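Local coordinates for glycoside hydrolase, family 11\:clostridium cellulosome enzyme, dockerin type i\:polysaccharide (Clostridium thermocellum, PDB 2C71), which acts as a metal-dependent family 4 acetyl xylan esterase, probably removing acetyl groups from xylan during plant cell-wall degradation, at residues Leu112-Leu124 with Pro195-Val207. Sequence-based numbering, arbitrary orientation. Where two conformers were deposited one is given.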
ATOM      1  N   LEU A 112      16.816  -9.594  -4.221  1.00  7.23           N
ATOM      2  CA  LEU A 112      15.940  -8.498  -3.780  1.00  7.25           C
ATOM      3  C   LEU A 112      15.782  -8.526  -2.263  1.00  7.60           C
ATOM      4  O   LEU A 112      15.942  -7.505  -1.574  1.00  7.91           O
ATOM      5  CB  LEU A 112      14.618  -8.523  -4.536  1.00  7.81           C
ATOM      6  CG  LEU A 112      13.705  -7.314  -4.305  1.00  6.85           C
ATOM      7  CD1 LEU A 112      14.387  -6.019  -4.760  1.00  7.88           C
ATOM      8  CD2 LEU A 112      12.375  -7.544  -5.003  1.00  7.91           C
ATOM      9  N   PHE A 113      15.437  -9.699  -1.714  1.00  8.05           N
ATOM     10  CA  PHE A 113      15.300  -9.832  -0.274  1.00  8.61           C
ATOM     11  C   PHE A 113      16.562  -9.422   0.444  1.00  8.75           C
ATOM     12  O   PHE A 113      16.522  -8.778   1.483  1.00 11.36           O
ATOM     13  CB  PHE A 113      14.950 -11.272   0.126  1.00  9.11           C
ATOM     14  CG  PHE A 113      13.475 -11.569   0.073  1.00  9.14           C
ATOM     15  CD1 PHE A 113      12.580 -10.935   0.984  1.00  9.72           C
ATOM     16  CD2 PHE A 113      12.954 -12.476  -0.822  1.00  9.75           C
ATOM     17  CE1 PHE A 113      11.255 -11.253   0.954  1.00 10.98           C
ATOM     18  CE2 PHE A 113      11.615 -12.794  -0.823  1.00 10.76           C
ATOM     19  CZ  PHE A 113      10.758 -12.158   0.092  1.00 11.26           C
ATOM     20  N   ASN A 114      17.748  -9.779  -0.092  1.00 10.17           N
ATOM     21  CA  ASN A 114      19.059  -9.515   0.529  0.50 10.01           C
ATOM     22  C   ASN A 114      19.402  -8.064   0.575  1.00 10.20           C
ATOM     23  O   ASN A 114      20.275  -7.667   1.342  1.00 14.48           O
ATOM     24  CB  ASN A 114      20.228 -10.214  -0.184  0.50  9.13           C
ATOM     25  CG  ASN A 114      21.399 -10.458   0.725  0.50 12.37           C
ATOM     26  OD1 ASN A 114      21.224 -10.873   1.859  0.50 14.42           O
ATOM     27  ND2 ASN A 114      22.594 -10.160   0.241  0.50 16.01           N
ATOM     28  N   ASN A 115      18.814  -7.257  -0.324  1.00  8.82           N
ATOM     29  CA  ASN A 115      19.250  -5.881  -0.506  1.00  9.37           C
ATOM     30  C   ASN A 115      18.204  -4.843  -0.130  1.00  8.80           C
ATOM     31  O   ASN A 115      18.428  -3.650  -0.384  1.00 10.49           O
ATOM     32  CB  ASN A 115      19.764  -5.705  -1.935  1.00  9.16           C
ATOM     33  CG  ASN A 115      21.106  -6.359  -2.124  1.00 10.36           C
ATOM     34  OD1 ASN A 115      22.134  -5.830  -1.666  1.00 12.53           O
ATOM     35  ND2 ASN A 115      21.093  -7.518  -2.722  1.00 10.73           N
ATOM     36  N   VAL A 116      17.102  -5.265   0.475  1.00  8.93           N
ATOM     37  CA  VAL A 116      16.065  -4.358   0.970  1.00  8.07           C
ATOM     38  C   VAL A 116      15.809  -4.679   2.457  1.00  8.08           C
ATOM     39  O   VAL A 116      15.291  -5.737   2.803  1.00  9.98           O
ATOM     40  CB  VAL A 116      14.776  -4.473   0.158  1.00  8.12           C
ATOM     41  CG1 VAL A 116      13.724  -3.447   0.678  1.00  8.93           C
ATOM     42  CG2 VAL A 116      14.984  -4.284  -1.347  1.00  8.40           C
ATOM     43  N   ASP A 117      16.179  -3.725   3.314  1.00  8.79           N
ATOM     44  CA  ASP A 117      16.008  -3.833   4.766  1.00  9.20           C
ATOM     45  C   ASP A 117      14.679  -3.231   5.226  1.00  9.25           C
ATOM     46  O   ASP A 117      14.633  -2.348   6.083  1.00 10.76           O
ATOM     47  CB  ASP A 117      17.172  -3.159   5.494  1.00 11.70           C
ATOM     48  CG  ASP A 117      17.275  -3.582   6.946  1.00 12.75           C
ATOM     49  OD1 ASP A 117      16.991  -4.762   7.245  1.00 15.28           O
ATOM     50  OD2 ASP A 117      17.639  -2.736   7.790  1.00 17.85           O
ATOM     51  N   LEU A 118      13.609  -3.738   4.632  1.00  7.64           N
ATOM     52  CA  LEU A 118      12.226  -3.378   4.923  1.00  6.88           C
ATOM     53  C   LEU A 118      11.415  -4.646   4.951  1.00  7.09           C
ATOM     54  O   LEU A 118      11.826  -5.660   4.368  1.00  7.67           O
ATOM     55  CB  LEU A 118      11.642  -2.452   3.795  1.00  7.24           C
ATOM     56  CG  LEU A 118      12.337  -1.092   3.623  1.00  7.58           C
ATOM     57  CD1 LEU A 118      11.934  -0.395   2.347  1.00  8.32           C
ATOM     58  CD2 LEU A 118      12.092  -0.129   4.822  1.00  8.96           C
ATOM     59  N   VAL A 119      10.257  -4.621   5.634  1.00  6.99           N
ATOM     60  CA  VAL A 119       9.365  -5.787   5.654  1.00  6.83           C
ATOM     61  C   VAL A 119       8.598  -5.834   4.321  1.00  6.20           C
ATOM     62  O   VAL A 119       8.000  -4.831   3.924  1.00  6.43           O
ATOM     63  CB  VAL A 119       8.434  -5.730   6.850  1.00  7.30           C
ATOM     64  CG1 VAL A 119       7.384  -6.823   6.754  1.00  7.97           C
ATOM     65  CG2 VAL A 119       9.253  -5.872   8.163  1.00  8.84           C
ATOM     66  N   PHE A 120       8.639  -6.971   3.638  1.00  6.03           N
ATOM     67  CA  PHE A 120       8.000  -7.152   2.350  1.00  5.66           C
ATOM     68  C   PHE A 120       6.524  -7.512   2.528  1.00  5.96           C
ATOM     69  O   PHE A 120       6.186  -8.443   3.274  1.00  6.58           O
ATOM     70  CB  PHE A 120       8.636  -8.286   1.556  1.00  6.32           C
ATOM     71  CG  PHE A 120       9.957  -7.948   0.891  1.00  6.20           C
ATOM     72  CD1 PHE A 120      11.021  -7.398   1.584  1.00  6.91           C
ATOM     73  CD2 PHE A 120      10.151  -8.273  -0.441  1.00  6.97           C
ATOM     74  CE1 PHE A 120      12.253  -7.167   0.974  1.00  8.13           C
ATOM     75  CE2 PHE A 120      11.367  -8.032  -1.083  1.00  7.29           C
ATOM     76  CZ  PHE A 120      12.408  -7.478  -0.379  1.00  7.19           C
ATOM     77  N   VAL A 121       5.652  -6.778   1.846  1.00  5.89           N
ATOM     78  CA  VAL A 121       4.221  -7.055   1.886  1.00  6.59           C
ATOM     79  C   VAL A 121       3.664  -7.298   0.487  1.00  6.46           C
ATOM     80  O   VAL A 121       4.048  -6.625  -0.470  1.00  8.48           O
ATOM     81  CB  VAL A 121       3.442  -5.902   2.547  1.00  7.35           C
ATOM     82  CG1 VAL A 121       3.698  -5.879   4.046  1.00  8.01           C
ATOM     83  CG2 VAL A 121       3.822  -4.573   1.913  1.00  8.78           C
ATOM     84  N   GLY A 122       2.757  -8.263   0.377  1.00  6.76           N
ATOM     85  CA  GLY A 122       1.986  -8.450  -0.838  1.00  7.23           C
ATOM     86  C   GLY A 122       0.515  -8.142  -0.646  1.00  7.72           C
ATOM     87  O   GLY A 122       0.120  -6.978  -0.574  1.00 10.00           O
ATOM     88  N   GLY A 123      -0.299  -9.188  -0.565  1.00  8.71           N
ATOM     89  CA  GLY A 123      -1.683  -9.048  -0.152  1.00  8.28           C
ATOM     90  C   GLY A 123      -2.664  -9.588  -1.176  1.00  7.40           C
ATOM     91  O   GLY A 123      -2.329  -9.961  -2.301  1.00 10.09           O
ATOM     92  N   LEU A 124      -3.911  -9.610  -0.763  1.00  6.97           N
ATOM     93  CA  LEU A 124      -5.070 -10.013  -1.556  1.00  7.46           C
ATOM     94  C   LEU A 124      -5.308  -8.970  -2.651  1.00  6.52           C
ATOM     95  O   LEU A 124      -5.515  -7.807  -2.348  1.00  7.51           O
ATOM     96  CB  LEU A 124      -6.302 -10.063  -0.628  1.00  7.87           C
ATOM     97  CG  LEU A 124      -7.678 -10.311  -1.288  1.00  9.02           C
ATOM     98  CD1 LEU A 124      -7.760 -11.758  -1.792  1.00 12.58           C
ATOM     99  CD2 LEU A 124      -8.790  -9.979  -0.292  1.00 11.43           C
ATOM    100  N   PRO A 195       6.539  -8.693  15.711  1.00 11.64           N
ATOM    101  CA  PRO A 195       7.556  -7.652  15.523  1.00 11.80           C
ATOM    102  C   PRO A 195       7.660  -7.268  14.054  1.00 11.52           C
ATOM    103  O   PRO A 195       7.568  -8.133  13.173  1.00 11.48           O
ATOM    104  CB  PRO A 195       8.857  -8.334  15.994  1.00 13.28           C
ATOM    105  CG  PRO A 195       8.356  -9.344  16.996  1.00 14.43           C
ATOM    106  CD  PRO A 195       7.084  -9.875  16.413  1.00 12.33           C
ATOM    107  N   ILE A 196       7.882  -5.996  13.796  1.00 10.44           N
ATOM    108  CA  ILE A 196       8.098  -5.479  12.445  1.00 10.70           C
ATOM    109  C   ILE A 196       9.602  -5.620  12.191  1.00 10.70           C
ATOM    110  O   ILE A 196      10.403  -4.754  12.546  1.00 12.68           O
ATOM    111  CB  ILE A 196       7.612  -4.036  12.292  1.00 10.32           C
ATOM    112  CG1 ILE A 196       6.129  -3.943  12.663  1.00  9.92           C
ATOM    113  CG2 ILE A 196       7.830  -3.570  10.858  1.00 11.72           C
ATOM    114  CD1 ILE A 196       5.628  -2.545  12.820  1.00 12.22           C
ATOM    115  N   ASP A 197       9.981  -6.772  11.657  1.00 10.46           N
ATOM    116  CA  ASP A 197      11.357  -7.224  11.639  1.00 10.74           C
ATOM    117  C   ASP A 197      11.820  -7.488  10.206  1.00  9.96           C
ATOM    118  O   ASP A 197      11.488  -8.532   9.624  1.00 10.43           O
ATOM    119  CB  ASP A 197      11.496  -8.509  12.465  1.00 12.41           C
ATOM    120  CG  ASP A 197      12.920  -9.018  12.535  1.00 13.88           C
ATOM    121  OD1 ASP A 197      13.849  -8.415  11.921  1.00 14.84           O
ATOM    122  OD2 ASP A 197      13.129 -10.044  13.257  1.00 19.93           O
ATOM    123  N   PRO A 198      12.607  -6.570   9.621  1.00  9.87           N
ATOM    124  CA  PRO A 198      13.046  -6.701   8.256  1.00 10.88           C
ATOM    125  C   PRO A 198      14.052  -7.815   8.021  1.00 11.35           C
ATOM    126  O   PRO A 198      14.406  -8.058   6.891  1.00 14.28           O
ATOM    127  CB  PRO A 198      13.546  -5.251   7.945  1.00 11.51           C
ATOM    128  CG  PRO A 198      14.036  -4.831   9.255  1.00 13.00           C
ATOM    129  CD  PRO A 198      13.055  -5.301  10.208  1.00 11.69           C
ATOM    130  N   SER A 199      14.497  -8.469   9.089  1.00 11.08           N
ATOM    131  CA  SER A 199      15.341  -9.652   8.966  1.00 12.04           C
ATOM    132  C   SER A 199      14.524 -10.869   8.546  1.00 12.27           C
ATOM    133  O   SER A 199      15.079 -11.910   8.194  1.00 13.87           O
ATOM    134  CB  SER A 199      16.064  -9.933  10.285  1.00 14.05           C
ATOM    135  OG  SER A 199      15.219 -10.619  11.193  1.00 16.84           O
ATOM    136  N   VAL A 200      13.203 -10.730   8.578  1.00 11.99           N
ATOM    137  CA  VAL A 200      12.315 -11.726   7.987  1.00 12.66           C
ATOM    138  C   VAL A 200      12.301 -11.625   6.465  1.00 11.96           C
ATOM    139  O   VAL A 200      11.806 -10.648   5.903  1.00 14.05           O
ATOM    140  CB  VAL A 200      10.876 -11.584   8.516  1.00 12.99           C
ATOM    141  CG1 VAL A 200       9.951 -12.559   7.805  1.00 15.61           C
ATOM    142  CG2 VAL A 200      10.841 -11.806  10.021  1.00 12.68           C
ATOM    143  N   LYS A 201      12.845 -12.642   5.803  1.00 12.47           N
ATOM    144  CA  LYS A 201      12.966 -12.635   4.350  1.00 11.54           C
ATOM    145  C   LYS A 201      11.808 -13.385   3.696  1.00 11.60           C
ATOM    146  O   LYS A 201      12.019 -14.299   2.898  1.00 14.27           O
ATOM    147  CB  LYS A 201      14.301 -13.245   3.919  1.00 11.91           C
ATOM    148  CG  LYS A 201      15.475 -12.282   3.993  1.00 12.52           C
ATOM    149  CD  LYS A 201      15.003 -10.837   4.005  1.00 12.81           C
ATOM    150  CE  LYS A 201      16.097  -9.902   4.496  1.00 12.02           C
ATOM    151  NZ  LYS A 201      15.790  -8.478   4.190  1.00 11.64           N
ATOM    152  N   ARG A 202      10.588 -12.989   4.039  1.00 13.64           N
ATOM    153  CA  ARG A 202       9.407 -13.591   3.487  1.00 12.44           C
ATOM    154  C   ARG A 202       8.396 -12.481   3.208  1.00 10.33           C
ATOM    155  O   ARG A 202       8.384 -11.444   3.860  1.00 12.41           O
ATOM    156  CB  ARG A 202       8.848 -14.572   4.468  1.00 15.11           C
ATOM    157  CG  ARG A 202       9.869 -15.683   4.782  1.00 18.49           C
ATOM    158  CD  ARG A 202       9.470 -16.557   5.871  1.00 20.41           C
ATOM    159  NE  ARG A 202       8.322 -17.311   5.446  1.00 23.52           N
ATOM    160  CZ  ARG A 202       7.580 -18.037   6.269  1.00 25.74           C
ATOM    161  NH1 ARG A 202       7.872 -18.086   7.563  1.00 24.92           N
ATOM    162  NH2 ARG A 202       6.526 -18.702   5.801  1.00 28.80           N
ATOM    163  N   MET A 203       7.577 -12.702   2.195  1.00  9.58           N
ATOM    164  CA  MET A 203       6.531 -11.727   1.839  1.00  9.07           C
ATOM    165  C   MET A 203       5.254 -12.002   2.629  1.00  8.79           C
ATOM    166  O   MET A 203       4.722 -13.108   2.622  1.00 10.93           O
ATOM    167  CB  MET A 203       6.231 -11.644   0.327  1.00 11.22           C
ATOM    168  CG  MET A 203       5.357 -10.394  -0.071  1.00 11.59           C
ATOM    169  SD  MET A 203       5.705  -9.765  -1.681  1.00 19.53           S
ATOM    170  CE  MET A 203       5.498 -11.212  -2.694  1.00 13.66           C
ATOM    171  N   TYR A 204       4.771 -10.974   3.317  1.00  7.07           N
ATOM    172  CA  TYR A 204       3.529 -11.083   4.102  1.00  7.45           C
ATOM    173  C   TYR A 204       2.356 -10.744   3.229  1.00  7.10           C
ATOM    174  O   TYR A 204       2.231  -9.622   2.710  1.00  7.47           O
ATOM    175  CB  TYR A 204       3.530 -10.106   5.249  1.00  8.11           C
ATOM    176  CG  TYR A 204       4.499 -10.414   6.351  1.00  7.30           C
ATOM    177  CD1 TYR A 204       5.849 -10.105   6.252  1.00  8.78           C
ATOM    178  CD2 TYR A 204       4.048 -11.006   7.549  1.00  8.78           C
ATOM    179  CE1 TYR A 204       6.734 -10.353   7.275  1.00  9.28           C
ATOM    180  CE2 TYR A 204       4.924 -11.228   8.586  1.00  8.91           C
ATOM    181  CZ  TYR A 204       6.275 -10.927   8.431  1.00  9.17           C
ATOM    182  OH  TYR A 204       7.168 -11.170   9.476  1.00 11.11           O
ATOM    183  N   ASN A 205       1.420 -11.685   3.059  1.00  7.88           N
ATOM    184  CA  ASN A 205       0.112 -11.427   2.460  1.00  7.64           C
ATOM    185  C   ASN A 205      -0.959 -11.207   3.527  1.00  8.01           C
ATOM    186  O   ASN A 205      -2.062 -10.746   3.233  1.00  8.33           O
ATOM    187  CB  ASN A 205      -0.303 -12.549   1.522  1.00  9.52           C
ATOM    188  CG  ASN A 205       0.679 -12.742   0.410  1.00 10.23           C
ATOM    189  OD1 ASN A 205       0.981 -11.755  -0.321  1.00 13.67           O
ATOM    190  ND2 ASN A 205       1.172 -13.921   0.241  1.00 11.07           N
ATOM    191  N   SER A 206      -0.614 -11.506   4.770  1.00  8.67           N
ATOM    192  CA  SER A 206      -1.474 -11.426   5.920  1.00  8.34           C
ATOM    193  C   SER A 206      -0.569 -11.423   7.141  1.00  8.78           C
ATOM    194  O   SER A 206       0.624 -11.732   7.041  1.00  9.83           O
ATOM    195  CB  SER A 206      -2.359 -12.632   6.011  1.00 11.55           C
ATOM    196  OG  SER A 206      -1.645 -13.831   6.065  1.00 18.16           O
ATOM    197  N   VAL A 207      -1.171 -11.076   8.279  1.00  9.05           N
ATOM    198  CA  VAL A 207      -0.473 -11.122   9.573  1.00  9.92           C
ATOM    199  C   VAL A 207      -1.301 -11.914  10.537  1.00 12.01           C
ATOM    200  O   VAL A 207      -2.459 -11.600  10.740  1.00 12.73           O
ATOM    201  CB  VAL A 207      -0.212  -9.707  10.123  1.00 11.17           C
ATOM    202  CG1 VAL A 207       0.516  -9.788  11.476  1.00 14.61           C
ATOM    203  CG2 VAL A 207       0.588  -8.843   9.118  1.00 13.46           C
TER
HETATM  204  O   HOH W   1      17.597  -6.924   5.654  1.00 17.14           O
HETATM  205  O   HOH W   2      12.836  -8.300   4.344  1.00 11.95           O
HETATM  206  O   HOH W   3       9.550  -9.310   5.036  1.00 12.52           O
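Tyr204 joins its backbone to residues on both sides of Val121: its N donates to Phe120 O at 2.9 Å in a straight bond (180°), and its O accepts from Gly122 N at 2.8 Å. Next along, Asn205 OD1 takes Gly123 N on a lone pair, in the carbonyl plane (2.9 Å). At the other end Lys201, its chain bent at chi2 (-20°), brings NZ to Phe113 O (2.8 Å) and to Pro198 O, nearly along the C=O axis. Water 1 links this ammonium to Asp117 OD1, while water 3 ties Phe120 N to Val200 O and Arg202 O. Segment 195-207, following helix 185-192, thus makes a single parallel bridge beside strand 119-120, which pairs with strand 100-101, in what is probably the distorted beta/alpha barrel of NodB-type deacetylases. Van der Waals packing accompanies these bonds. Lys201 O sits over the centre of the Phe113 ring, 3.6 Å above its plane, and Phe120 CE2 lies against the opposite face, offset toward the rim. Val119 divides its methyls in apolar contacts: CG1 touches Tyr204 CE1 (3.6 Å), CG2 meets Ile196 CG2 (3.8 Å). Met203, whose first torsion turns CG away from its own amide nitrogen (chi1 -167°), lays that carbon against Gly122 N and Val121 C.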